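Local coordinates for sugar fermentation stimulation protein homolog (Pyrococcus furiosus, PDB 4DA2) that probably binds DNA, joining an N-terminal OB fold to a calcium-binding domain of the PD-(D/E)xK nuclease fold, at residues A35-T40 with Y65-F70; V136-E141 with P179-F184; M171-G176 with R209-H214. The protein carries 1 engineered substitution. All blocks are in the same frame, centred on the assembly; numbering follows the deposited sequence.

Interaction 1: residues A35-T40 with Y65-F70; sequences ALITNT and YILLGF
The parallel seam that closes the five-stranded barrel of the OB fold joins its third and fifth strands, 31-36 and 65-72, where Ala35 and Leu36 meet Tyr65, Ile66 and Leu67. Leu36 carries the backbone link with both polar atoms: its N donates to Tyr65 O at 2.8 Å in an almost straight bond (174° at the hydrogen), and its O accepts from Leu67 N at 2.9 Å, in the plane of the carbonyl. The two bonds straddle Ile66, whose CG1 lies 4.4 Å from Leu36 CB on the face that also carries contacts of Leu36 with Arg82 and of Ile66 with Asp80. The opposite face belongs to the barrel interior. There the methyl of Ala35 is small enough to sit beside Leu67, CB to CB 4.1 Å, while Leu67 also packs on Cys13, Phe15 and Cys55. With CG anti to the backbone N (chi1 176°), Leu67 sets CD2 4.1 Å from Ile37 CG1, the two side chains lying alongside and pointing the same way. Beyond Leu36 the strands splay, and a water takes over the pairing: it accepts from Thr38 N at 2.8 Å and donates to Leu67 O at 2.7 Å. Direct amide bonds thus give way to a solvent-mediated one as the chain parts from strand 65-72, so Leu36 N and O, Thr38 N and Leu67 O all find partners while Ala35, Ile37 and Leu67 pack as apolar groups.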
ATOM      1  N   ALA A  35       0.381  -7.346 -18.339  1.00 19.02           N
ATOM      2  CA  ALA A  35       0.145  -7.510 -16.912  1.00 24.74           C
ATOM      3  C   ALA A  35      -0.363  -6.204 -16.325  1.00 33.42           C
ATOM      4  O   ALA A  35       0.191  -5.139 -16.586  1.00 19.08           O
ATOM      5  CB  ALA A  35       1.455  -7.949 -16.200  1.00 19.10           C
ATOM      6  N   LEU A  36      -1.437  -6.286 -15.551  1.00 15.71           N
ATOM      7  CA  LEU A  36      -2.009  -5.125 -14.906  1.00 18.91           C
ATOM      8  C   LEU A  36      -1.083  -4.594 -13.813  1.00 20.07           C
ATOM      9  O   LEU A  36      -0.498  -5.354 -13.066  1.00 21.88           O
ATOM     10  CB  LEU A  36      -3.339  -5.516 -14.261  1.00 25.73           C
ATOM     11  CG  LEU A  36      -4.351  -4.395 -14.101  1.00 27.70           C
ATOM     12  CD1 LEU A  36      -4.869  -3.959 -15.469  1.00 31.83           C
ATOM     13  CD2 LEU A  36      -5.513  -4.839 -13.203  1.00 35.06           C
ATOM     14  N   ILE A  37      -0.971  -3.275 -13.733  1.00 17.41           N
ATOM     15  CA  ILE A  37      -0.241  -2.623 -12.657  1.00 17.67           C
ATOM     16  C   ILE A  37      -1.265  -1.763 -11.891  1.00 21.45           C
ATOM     17  O   ILE A  37      -1.925  -0.885 -12.468  1.00 21.22           O
ATOM     18  CB  ILE A  37       0.918  -1.732 -13.215  1.00 19.02           C
ATOM     19  CG1 ILE A  37       2.026  -2.583 -13.846  1.00 25.52           C
ATOM     20  CG2 ILE A  37       1.470  -0.793 -12.099  1.00 19.40           C
ATOM     21  CD1 ILE A  37       2.969  -1.787 -14.773  1.00 29.11           C
ATOM     22  N   THR A  38      -1.426  -2.028 -10.594  1.00 17.38           N
ATOM     23  CA  THR A  38      -2.329  -1.224  -9.794  1.00 11.76           C
ATOM     24  C   THR A  38      -1.456  -0.498  -8.766  1.00 23.36           C
ATOM     25  O   THR A  38      -1.348  -0.892  -7.604  1.00 25.13           O
ATOM     26  CB  THR A  38      -3.417  -2.105  -9.117  1.00 18.25           C
ATOM     27  OG1 THR A  38      -4.023  -2.931 -10.123  1.00 23.41           O
ATOM     28  CG2 THR A  38      -4.500  -1.264  -8.448  1.00 30.06           C
ATOM     29  N   ASN A  39      -0.782   0.535  -9.231  1.00 20.32           N
ATOM     30  CA  ASN A  39       0.022   1.419  -8.382  1.00 18.53           C
ATOM     31  C   ASN A  39       0.375   2.638  -9.249  1.00 19.55           C
ATOM     32  O   ASN A  39       0.998   2.492 -10.306  1.00 36.99           O
ATOM     33  CB  ASN A  39       1.277   0.701  -7.859  1.00 14.88           C
ATOM     34  CG  ASN A  39       1.988   1.453  -6.715  1.00 22.70           C
ATOM     35  OD1 ASN A  39       2.197   2.663  -6.789  1.00 28.77           O
ATOM     36  ND2 ASN A  39       2.389   0.710  -5.663  1.00 13.99           N
ATOM     37  N   THR A  40      -0.041   3.821  -8.796  1.00 31.07           N
ATOM     38  CA  THR A  40       0.067   5.037  -9.606  1.00 52.18           C
ATOM     39  C   THR A  40       1.427   5.687  -9.427  1.00 41.03           C
ATOM     40  O   THR A  40       1.736   6.685 -10.087  1.00 47.46           O
ATOM     41  CB  THR A  40      -1.047   6.064  -9.283  1.00 23.04           C
ATOM     42  OG1 THR A  40      -1.080   6.310  -7.865  1.00 35.78           O
ATOM     43  CG2 THR A  40      -2.405   5.560  -9.757  1.00 61.33           C
ATOM     44  N   TYR A  65      -3.356 -11.151 -16.396  1.00 18.93           N
ATOM     45  CA  TYR A  65      -2.367 -11.232 -15.316  1.00 16.36           C
ATOM     46  C   TYR A  65      -2.287  -9.947 -14.535  1.00 18.16           C
ATOM     47  O   TYR A  65      -2.496  -8.877 -15.082  1.00 19.02           O
ATOM     48  CB  TYR A  65      -0.985 -11.542 -15.885  1.00 19.87           C
ATOM     49  CG  TYR A  65      -0.893 -12.899 -16.511  1.00 21.19           C
ATOM     50  CD1 TYR A  65      -0.503 -14.008 -15.755  1.00 18.34           C
ATOM     51  CD2 TYR A  65      -1.209 -13.085 -17.856  1.00 32.22           C
ATOM     52  CE1 TYR A  65      -0.421 -15.271 -16.339  1.00 33.80           C
ATOM     53  CE2 TYR A  65      -1.128 -14.342 -18.441  1.00 38.74           C
ATOM     54  CZ  TYR A  65      -0.733 -15.425 -17.677  1.00 38.05           C
ATOM     55  OH  TYR A  65      -0.653 -16.667 -18.260  1.00 38.40           O
ATOM     56  N   ILE A  66      -1.991 -10.072 -13.241  1.00 17.76           N
ATOM     57  CA  ILE A  66      -1.693  -8.915 -12.400  1.00 17.23           C
ATOM     58  C   ILE A  66      -0.227  -9.013 -11.972  1.00 17.68           C
ATOM     59  O   ILE A  66       0.224 -10.069 -11.492  1.00 13.66           O
ATOM     60  CB  ILE A  66      -2.604  -8.889 -11.158  1.00 17.23           C
ATOM     61  CG1 ILE A  66      -4.075  -8.943 -11.568  1.00 20.13           C
ATOM     62  CG2 ILE A  66      -2.365  -7.630 -10.325  1.00 23.20           C
ATOM     63  CD1 ILE A  66      -4.957  -9.365 -10.450  1.00 15.20           C
ATOM     64  N   LEU A  67       0.529  -7.932 -12.187  1.00 15.85           N
ATOM     65  CA  LEU A  67       1.898  -7.867 -11.665  1.00 18.16           C
ATOM     66  C   LEU A  67       1.828  -7.445 -10.187  1.00 13.68           C
ATOM     67  O   LEU A  67       1.563  -6.270  -9.881  1.00 23.23           O
ATOM     68  CB  LEU A  67       2.722  -6.867 -12.481  1.00 24.72           C
ATOM     69  CG  LEU A  67       4.166  -6.547 -12.075  1.00 19.17           C
ATOM     70  CD1 LEU A  67       5.009  -7.831 -12.038  1.00 14.09           C
ATOM     71  CD2 LEU A  67       4.724  -5.529 -13.064  1.00 29.27           C
ATOM     72  N   LEU A  68       2.018  -8.398  -9.274  1.00 15.99           N
ATOM     73  CA  LEU A  68       1.803  -8.141  -7.846  1.00 13.39           C
ATOM     74  C   LEU A  68       2.961  -7.478  -7.137  1.00 18.31           C
ATOM     75  O   LEU A  68       2.753  -6.768  -6.150  1.00 17.14           O
ATOM     76  CB  LEU A  68       1.466  -9.418  -7.083  1.00 18.59           C
ATOM     77  CG  LEU A  68       0.228 -10.188  -7.532  1.00 17.02           C
ATOM     78  CD1 LEU A  68       0.216 -11.448  -6.738  1.00 14.71           C
ATOM     79  CD2 LEU A  68      -1.042  -9.345  -7.317  1.00 19.54           C
ATOM     80  N   GLY A  69       4.167  -7.771  -7.605  1.00 15.72           N
ATOM     81  CA  GLY A  69       5.381  -7.366  -6.954  1.00 13.15           C
ATOM     82  C   GLY A  69       6.675  -7.732  -7.656  1.00 14.81           C
ATOM     83  O   GLY A  69       6.677  -8.282  -8.759  1.00 15.48           O
ATOM     84  N   PHE A  70       7.783  -7.442  -6.976  1.00 18.73           N
ATOM     85  CA  PHE A  70       9.109  -7.667  -7.506  1.00 19.15           C
ATOM     86  C   PHE A  70      10.007  -8.358  -6.482  1.00 18.15           C
ATOM     87  O   PHE A  70       9.835  -8.230  -5.265  1.00 13.84           O
ATOM     88  CB  PHE A  70       9.749  -6.334  -7.910  1.00 15.81           C
ATOM     89  CG  PHE A  70       9.161  -5.729  -9.161  1.00 13.71           C
ATOM     90  CD1 PHE A  70       9.788  -5.932 -10.387  1.00 19.38           C
ATOM     91  CD2 PHE A  70       7.998  -4.953  -9.119  1.00 14.73           C
ATOM     92  CE1 PHE A  70       9.266  -5.387 -11.564  1.00 22.47           C
ATOM     93  CE2 PHE A  70       7.469  -4.390 -10.303  1.00 22.02           C
ATOM     94  CZ  PHE A  70       8.113  -4.607 -11.514  1.00 18.85           C
TER
HETATM   95  O   HOH W   1      -0.228  -4.337  -9.441  1.00 18.67           O

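Interaction 2: residues V136-E141 with P179-F184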
ATOM      1  N   VAL A 136       6.470   1.802  -0.751  1.00 15.99           N
ATOM      2  CA  VAL A 136       7.416   0.778  -1.214  1.00 14.68           C
ATOM      3  C   VAL A 136       8.692   1.393  -1.812  1.00 16.19           C
ATOM      4  O   VAL A 136       9.445   0.717  -2.551  1.00 20.74           O
ATOM      5  CB  VAL A 136       6.752  -0.293  -2.141  1.00 17.65           C
ATOM      6  CG1 VAL A 136       5.720  -1.126  -1.327  1.00 18.67           C
ATOM      7  CG2 VAL A 136       6.091   0.348  -3.372  1.00 13.78           C
ATOM      8  N   LEU A 137       8.930   2.662  -1.492  1.00 15.98           N
ATOM      9  CA  LEU A 137      10.183   3.323  -1.847  1.00 15.83           C
ATOM     10  C   LEU A 137      11.152   3.174  -0.677  1.00 24.10           C
ATOM     11  O   LEU A 137      10.816   3.517   0.458  1.00 16.95           O
ATOM     12  CB  LEU A 137       9.939   4.800  -2.174  1.00 13.54           C
ATOM     13  CG  LEU A 137      11.178   5.636  -2.541  1.00 14.28           C
ATOM     14  CD1 LEU A 137      11.792   5.218  -3.882  1.00 24.58           C
ATOM     15  CD2 LEU A 137      10.895   7.126  -2.509  1.00 26.60           C
ATOM     16  N   ARG A 138      12.334   2.621  -0.937  1.00 17.08           N
ATOM     17  CA  ARG A 138      13.265   2.292   0.135  1.00 17.14           C
ATOM     18  C   ARG A 138      14.387   3.293   0.240  1.00 32.57           C
ATOM     19  O   ARG A 138      14.980   3.684  -0.763  1.00 21.07           O
ATOM     20  CB  ARG A 138      13.874   0.910  -0.087  1.00 17.17           C
ATOM     21  CG  ARG A 138      15.055   0.574   0.859  1.00 18.09           C
ATOM     22  CD  ARG A 138      15.861  -0.627   0.383  1.00 26.39           C
ATOM     23  NE  ARG A 138      15.009  -1.783   0.143  1.00 25.46           N
ATOM     24  CZ  ARG A 138      14.536  -2.594   1.088  1.00 23.74           C
ATOM     25  NH1 ARG A 138      14.834  -2.380   2.367  1.00 39.48           N
ATOM     26  NH2 ARG A 138      13.749  -3.610   0.754  1.00 23.91           N
ATOM     27  N   GLU A 139      14.670   3.695   1.466  1.00 19.35           N
ATOM     28  CA  GLU A 139      15.923   4.377   1.792  1.00 29.23           C
ATOM     29  C   GLU A 139      16.473   3.723   3.048  1.00 25.12           C
ATOM     30  O   GLU A 139      16.036   4.019   4.163  1.00 22.05           O
ATOM     31  CB  GLU A 139      15.731   5.873   2.008  1.00 25.30           C
ATOM     32  CG  GLU A 139      17.041   6.608   2.334  1.00 25.76           C
ATOM     33  CD  GLU A 139      16.810   7.971   2.947  1.00 40.72           C
ATOM     34  OE1 GLU A 139      16.375   8.893   2.215  1.00 32.84           O
ATOM     35  OE2 GLU A 139      17.072   8.115   4.163  1.00 38.42           O
ATOM     36  N   GLY A 140      17.419   2.807   2.860  1.00 26.78           N
ATOM     37  CA  GLY A 140      17.985   2.044   3.975  1.00 29.41           C
ATOM     38  C   GLY A 140      16.943   1.240   4.732  1.00 22.98           C
ATOM     39  O   GLY A 140      16.298   0.360   4.175  1.00 25.91           O
ATOM     40  N   GLU A 141      16.740   1.586   6.000  1.00 21.75           N
ATOM     41  CA  GLU A 141      15.774   0.876   6.825  1.00 23.76           C
ATOM     42  C   GLU A 141      14.372   1.469   6.703  1.00 17.40           C
ATOM     43  O   GLU A 141      13.441   0.977   7.344  1.00 17.39           O
ATOM     44  CB  GLU A 141      16.227   0.898   8.290  1.00 19.70           C
ATOM     45  CG  GLU A 141      17.228  -0.236   8.633  1.00 29.10           C
ATOM     46  CD  GLU A 141      16.612  -1.626   8.538  1.00182.83           C
ATOM     47  OE1 GLU A 141      15.474  -1.804   9.013  1.00 37.40           O
ATOM     48  OE2 GLU A 141      17.262  -2.545   7.995  1.00 56.69           O
ATOM     49  N   PRO A 179      10.374  -6.031   2.118  1.00 16.27           N
ATOM     50  CA  PRO A 179      11.130  -6.740   3.152  1.00 13.72           C
ATOM     51  C   PRO A 179      12.240  -5.822   3.684  1.00 14.61           C
ATOM     52  O   PRO A 179      12.610  -4.822   3.037  1.00 17.44           O
ATOM     53  CB  PRO A 179      11.746  -7.930   2.385  1.00 22.37           C
ATOM     54  CG  PRO A 179      11.900  -7.397   0.962  1.00 20.59           C
ATOM     55  CD  PRO A 179      10.686  -6.522   0.756  1.00 24.58           C
ATOM     56  N   ASN A 180      12.738  -6.155   4.870  1.00 15.53           N
ATOM     57  CA  ASN A 180      13.887  -5.479   5.506  1.00 24.70           C
ATOM     58  C   ASN A 180      13.776  -3.958   5.619  1.00 25.56           C
ATOM     59  O   ASN A 180      14.680  -3.220   5.249  1.00 28.44           O
ATOM     60  CB  ASN A 180      15.215  -5.883   4.838  1.00 26.63           C
ATOM     61  CG  ASN A 180      15.380  -7.383   4.762  1.00 25.89           C
ATOM     62  OD1 ASN A 180      14.859  -8.020   3.846  1.00 46.61           O
ATOM     63  ND2 ASN A 180      16.054  -7.966   5.754  1.00 33.84           N
ATOM     64  N   VAL A 181      12.647  -3.498   6.123  1.00 24.23           N
ATOM     65  CA  VAL A 181      12.527  -2.121   6.542  1.00 18.59           C
ATOM     66  C   VAL A 181      11.962  -2.178   7.945  1.00 17.81           C
ATOM     67  O   VAL A 181      11.234  -3.117   8.281  1.00 15.09           O
ATOM     68  CB  VAL A 181      11.589  -1.263   5.607  1.00 19.66           C
ATOM     69  CG1 VAL A 181      12.271  -0.925   4.276  1.00 22.15           C
ATOM     70  CG2 VAL A 181      10.223  -1.937   5.411  1.00 19.69           C
ATOM     71  N   SER A 182      12.346  -1.215   8.783  1.00 16.47           N
ATOM     72  CA  SER A 182      11.902  -1.197  10.182  1.00 21.19           C
ATOM     73  C   SER A 182      11.273   0.130  10.566  1.00 22.56           C
ATOM     74  O   SER A 182      10.770   0.302  11.700  1.00 19.50           O
ATOM     75  CB  SER A 182      13.098  -1.436  11.113  1.00 16.77           C
ATOM     76  OG  SER A 182      14.084  -0.454  10.838  1.00 16.59           O
ATOM     77  N   LYS A 183      11.345   1.078   9.647  1.00 15.11           N
ATOM     78  CA  LYS A 183      10.868   2.456   9.866  1.00 12.57           C
ATOM     79  C   LYS A 183      10.106   2.996   8.666  1.00 16.79           C
ATOM     80  O   LYS A 183      10.148   2.406   7.600  1.00 17.12           O
ATOM     81  CB  LYS A 183      12.047   3.398  10.181  1.00 17.18           C
ATOM     82  CG  LYS A 183      12.818   3.003  11.439  1.00 23.91           C
ATOM     83  CD  LYS A 183      13.819   4.080  11.833  1.00 28.77           C
ATOM     84  CE  LYS A 183      15.107   3.952  11.042  1.00 35.43           C
ATOM     85  NZ  LYS A 183      16.006   2.916  11.608  1.00 43.73           N
ATOM     86  N   PHE A 184       9.376   4.087   8.884  1.00 13.50           N
ATOM     87  CA  PHE A 184       8.724   4.836   7.824  1.00  9.53           C
ATOM     88  C   PHE A 184       9.042   6.319   7.915  1.00 15.24           C
ATOM     89  O   PHE A 184       9.049   6.857   9.012  1.00 15.90           O
ATOM     90  CB  PHE A 184       7.167   4.641   7.875  1.00 11.08           C
ATOM     91  CG  PHE A 184       6.434   5.632   7.001  1.00 14.98           C
ATOM     92  CD1 PHE A 184       6.207   5.365   5.647  1.00  8.62           C
ATOM     93  CD2 PHE A 184       6.071   6.882   7.502  1.00 15.25           C
ATOM     94  CE1 PHE A 184       5.593   6.344   4.829  1.00 13.03           C
ATOM     95  CE2 PHE A 184       5.445   7.836   6.711  1.00 12.18           C
ATOM     96  CZ  PHE A 184       5.209   7.571   5.357  1.00 14.83           C
TER
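Glu141, Arg138 and Val181 bury the most surface where the hairpin of strands 127-139 and 142-145, in the PD-(D/E)xK domain, meets the loop leading into strand 183-186. Gly140 and Glu141 form the tip, with angles that fit a type II' turn, whose first corner has the positive phi that suits glycine. Arg138 points its guanidinium edge at two successive carbonyls of the loop. NH2 donates to Pro179 O at 2.8 Å and NH1 to Asn180 O at 3.0 Å; both oxygens lie near the guanidinium plane, although NH1 stands well above the carbonyl plane of Asn180. A bend at chi3 (-53°) turns the group this way, and NH2 also forms a salt bridge with Asp72 of the OB domain. Replacing Arg138 by alanine is likely to leave both loop carbonyls without these donors and to cost Asp72 this salt bridge. Val181 suits the buried middle: its CG1 lies 3.5 Å from Arg138 NH1 and its CB packs close to Glu141 O. That oxygen takes two amides, Ser182 N at 2.8 Å and Lys183 N at 3.1 Å. Bent at chi2 (-66°), the Glu141 side chain folds back over the loop, and Ser182 OG donates to the anti side of its OE1 at 2.7 Å.

Interaction 3: residues M171-G176 with R209-H214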
ATOM      1  N   MET A 171      -7.478   8.228  10.464  1.00 15.09           N
ATOM      2  CA  MET A 171      -6.191   7.500  10.472  1.00 15.31           C
ATOM      3  C   MET A 171      -5.637   7.327   9.067  1.00 12.19           C
ATOM      4  O   MET A 171      -6.395   7.069   8.114  1.00 14.03           O
ATOM      5  CB  MET A 171      -6.351   6.108  11.107  1.00 13.45           C
ATOM      6  CG  MET A 171      -5.048   5.333  11.213  1.00 17.19           C
ATOM      7  SD  MET A 171      -5.275   3.700  11.961  1.00 21.74           S
ATOM      8  CE  MET A 171      -5.234   4.215  13.670  1.00 23.61           C
ATOM      9  N   ILE A 172      -4.320   7.519   8.931  1.00 12.53           N
ATOM     10  CA  ILE A 172      -3.609   7.111   7.732  1.00 11.10           C
ATOM     11  C   ILE A 172      -2.641   5.999   8.066  1.00 17.80           C
ATOM     12  O   ILE A 172      -1.914   6.057   9.057  1.00 15.71           O
ATOM     13  CB  ILE A 172      -2.928   8.309   6.950  1.00  9.03           C
ATOM     14  CG1 ILE A 172      -2.344   7.856   5.607  1.00 13.98           C
ATOM     15  CG2 ILE A 172      -1.850   9.022   7.795  1.00 12.86           C
ATOM     16  CD1 ILE A 172      -2.002   9.030   4.699  1.00 14.46           C
ATOM     17  N   VAL A 173      -2.670   4.962   7.241  1.00 15.43           N
ATOM     18  CA  VAL A 173      -1.814   3.797   7.449  1.00  8.70           C
ATOM     19  C   VAL A 173      -0.945   3.605   6.230  1.00 11.88           C
ATOM     20  O   VAL A 173      -1.469   3.355   5.127  1.00 15.53           O
ATOM     21  CB  VAL A 173      -2.639   2.533   7.686  1.00 11.26           C
ATOM     22  CG1 VAL A 173      -1.690   1.320   7.896  1.00 15.05           C
ATOM     23  CG2 VAL A 173      -3.593   2.682   8.907  1.00 14.38           C
ATOM     24  N   PHE A 174       0.372   3.691   6.416  1.00 11.11           N
ATOM     25  CA  PHE A 174       1.313   3.414   5.334  1.00  7.95           C
ATOM     26  C   PHE A 174       1.654   1.920   5.309  1.00 14.04           C
ATOM     27  O   PHE A 174       2.043   1.329   6.314  1.00 12.57           O
ATOM     28  CB  PHE A 174       2.563   4.311   5.498  1.00 11.89           C
ATOM     29  CG  PHE A 174       2.250   5.763   5.380  1.00 18.69           C
ATOM     30  CD1 PHE A 174       2.072   6.336   4.123  1.00 18.69           C
ATOM     31  CD2 PHE A 174       2.052   6.558   6.513  1.00 13.67           C
ATOM     32  CE1 PHE A 174       1.743   7.686   3.978  1.00 20.30           C
ATOM     33  CE2 PHE A 174       1.748   7.935   6.372  1.00 16.34           C
ATOM     34  CZ  PHE A 174       1.571   8.483   5.108  1.00 21.19           C
ATOM     35  N   ILE A 175       1.472   1.311   4.145  1.00 12.08           N
ATOM     36  CA  ILE A 175       1.761  -0.104   3.977  1.00 12.20           C
ATOM     37  C   ILE A 175       3.174  -0.232   3.398  1.00  9.77           C
ATOM     38  O   ILE A 175       3.396  -0.063   2.177  1.00 14.51           O
ATOM     39  CB  ILE A 175       0.705  -0.789   3.055  1.00 13.75           C
ATOM     40  CG1 ILE A 175      -0.726  -0.505   3.568  1.00 16.83           C
ATOM     41  CG2 ILE A 175       0.984  -2.278   2.985  1.00 16.27           C
ATOM     42  CD1 ILE A 175      -1.027  -1.023   5.002  1.00 22.55           C
ATOM     43  N   GLY A 176       4.123  -0.496   4.294  1.00  9.14           N
ATOM     44  CA  GLY A 176       5.545  -0.661   3.956  1.00 11.78           C
ATOM     45  C   GLY A 176       5.741  -2.093   3.521  1.00 15.82           C
ATOM     46  O   GLY A 176       6.360  -2.916   4.233  1.00 13.54           O
ATOM     47  N   ARG A 209      -0.011   5.544  11.197  1.00 13.59           N
ATOM     48  CA  ARG A 209       0.604   4.225  11.483  1.00  9.09           C
ATOM     49  C   ARG A 209       1.339   3.795  10.217  1.00 20.41           C
ATOM     50  O   ARG A 209       1.035   4.270   9.100  1.00 14.47           O
ATOM     51  CB  ARG A 209      -0.465   3.161  11.798  1.00  8.44           C
ATOM     52  CG  ARG A 209      -1.435   3.513  12.963  1.00 18.00           C
ATOM     53  CD  ARG A 209      -0.786   3.518  14.351  1.00 24.64           C
ATOM     54  NE  ARG A 209      -1.786   3.884  15.369  1.00 18.86           N
ATOM     55  CZ  ARG A 209      -1.918   5.106  15.882  1.00 21.39           C
ATOM     56  NH1 ARG A 209      -1.082   6.076  15.525  1.00 27.17           N
ATOM     57  NH2 ARG A 209      -2.863   5.342  16.786  1.00 27.05           N
ATOM     58  N   ALA A 210       2.293   2.893  10.395  1.00 16.75           N
ATOM     59  CA  ALA A 210       2.977   2.254   9.274  1.00 11.35           C
ATOM     60  C   ALA A 210       3.222   0.777   9.600  1.00 17.32           C
ATOM     61  O   ALA A 210       3.641   0.445  10.697  1.00 14.00           O
ATOM     62  CB  ALA A 210       4.289   2.972   8.970  1.00 16.50           C
ATOM     63  N   LEU A 211       2.977  -0.087   8.623  1.00 11.60           N
ATOM     64  CA  LEU A 211       3.080  -1.526   8.814  1.00 11.82           C
ATOM     65  C   LEU A 211       4.093  -2.146   7.876  1.00 16.13           C
ATOM     66  O   LEU A 211       4.162  -1.756   6.722  1.00 16.96           O
ATOM     67  CB  LEU A 211       1.731  -2.168   8.537  1.00 16.67           C
ATOM     68  CG  LEU A 211       0.505  -1.561   9.227  1.00 16.73           C
ATOM     69  CD1 LEU A 211      -0.764  -2.255   8.716  1.00 21.81           C
ATOM     70  CD2 LEU A 211       0.626  -1.706  10.748  1.00 14.35           C
ATOM     71  N   GLY A 212       4.877  -3.104   8.377  1.00 10.57           N
ATOM     72  CA  GLY A 212       5.830  -3.825   7.528  1.00 13.68           C
ATOM     73  C   GLY A 212       5.215  -5.116   7.030  1.00 17.38           C
ATOM     74  O   GLY A 212       4.660  -5.903   7.812  1.00 17.02           O
ATOM     75  N   LEU A 213       5.305  -5.333   5.712  1.00 11.30           N
ATOM     76  CA  LEU A 213       4.749  -6.504   5.075  1.00 12.21           C
ATOM     77  C   LEU A 213       5.681  -6.931   3.957  1.00 12.72           C
ATOM     78  O   LEU A 213       6.451  -6.112   3.449  1.00 18.02           O
ATOM     79  CB  LEU A 213       3.377  -6.201   4.457  1.00 20.32           C
ATOM     80  CG  LEU A 213       2.168  -6.120   5.384  1.00 23.89           C
ATOM     81  CD1 LEU A 213       2.066  -4.747   6.071  1.00 32.19           C
ATOM     82  CD2 LEU A 213       0.934  -6.402   4.575  1.00 29.81           C
ATOM     83  N   HIS A 214       5.636  -8.212   3.629  1.00 17.88           N
ATOM     84  CA  HIS A 214       6.263  -8.735   2.418  1.00 12.30           C
ATOM     85  C   HIS A 214       5.551 -10.026   2.035  1.00 12.21           C
ATOM     86  O   HIS A 214       4.686 -10.541   2.778  1.00 14.97           O
ATOM     87  CB  HIS A 214       7.788  -8.935   2.594  1.00 14.61           C
ATOM     88  CG  HIS A 214       8.138 -10.028   3.552  1.00 19.34           C
ATOM     89  ND1 HIS A 214       8.385  -9.797   4.890  1.00 15.89           N
ATOM     90  CD2 HIS A 214       8.245 -11.366   3.378  1.00 17.34           C
ATOM     91  CE1 HIS A 214       8.636 -10.943   5.501  1.00 18.33           C
ATOM     92  NE2 HIS A 214       8.559 -11.914   4.606  1.00 14.87           N
TER
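Gly176 N donates to Leu211 O at 2.7 Å, the shortest of five backbone hydrogen bonds that join strands 169-176 and 207-215 as parallel neighbours in the central sheet of the PD-(D/E)xK domain. The bond is bent at its hydrogen (139°), and a beta carbon on Gly176 would sit only about 3.1 Å from Leu211 O, so glycine fits this tight place. Phe174 bonds on both sides of Ala210, its N to Arg209 O at 2.8 Å and its O to Leu211 N at 2.9 Å. On that face the methyl of Ala210 is small enough to sit beside Phe174 CB, and the Phe174 ring stacks on Phe184. On the face that lies against helix 81-93, Val173, Ile175 and Leu211 form an aliphatic patch: Leu211 CD1 touches Val173 CG1 at 3.8 Å and Ile175 CD1 at 3.9 Å, Ile175 and Leu211 lying alongside. Strand 169-176 also pairs with strand 127-139, where Glu131, a calcium ligand, bonds to the backbone of Met171 and Val173. On the same face as Val173, Arg209 is held by salt bridges to Glu99 and Glu207. Met171, extended until it bends at chi3 (-83°), crosses Arg209 at about a right angle and lays CE over one guanidinium face, 3.9 Å from NE.

Overall arrangement
Interaction 3 is the core of the set: almost all of its touching residues are buried, and it joins two inner strands of the nuclease-fold sheet by a regular ladder. Interaction 2, centred about 11 Å from it, is partly exposed and relies on side chains of an arginine, a glutamate and a serine together with loop carbonyls and amides, yet the two touch: Phe184 packs on Ala210, and Pro179 on His214. Interaction 1 is also buried but belongs to the OB domain, its centre about 20 Å from that of interaction 2, and its ladder is shorter and partly water-mediated where that of interaction 3 is direct throughout. The domains are also joined by a salt bridge from Arg138 to Asp72, on the strand that supplies 65-70.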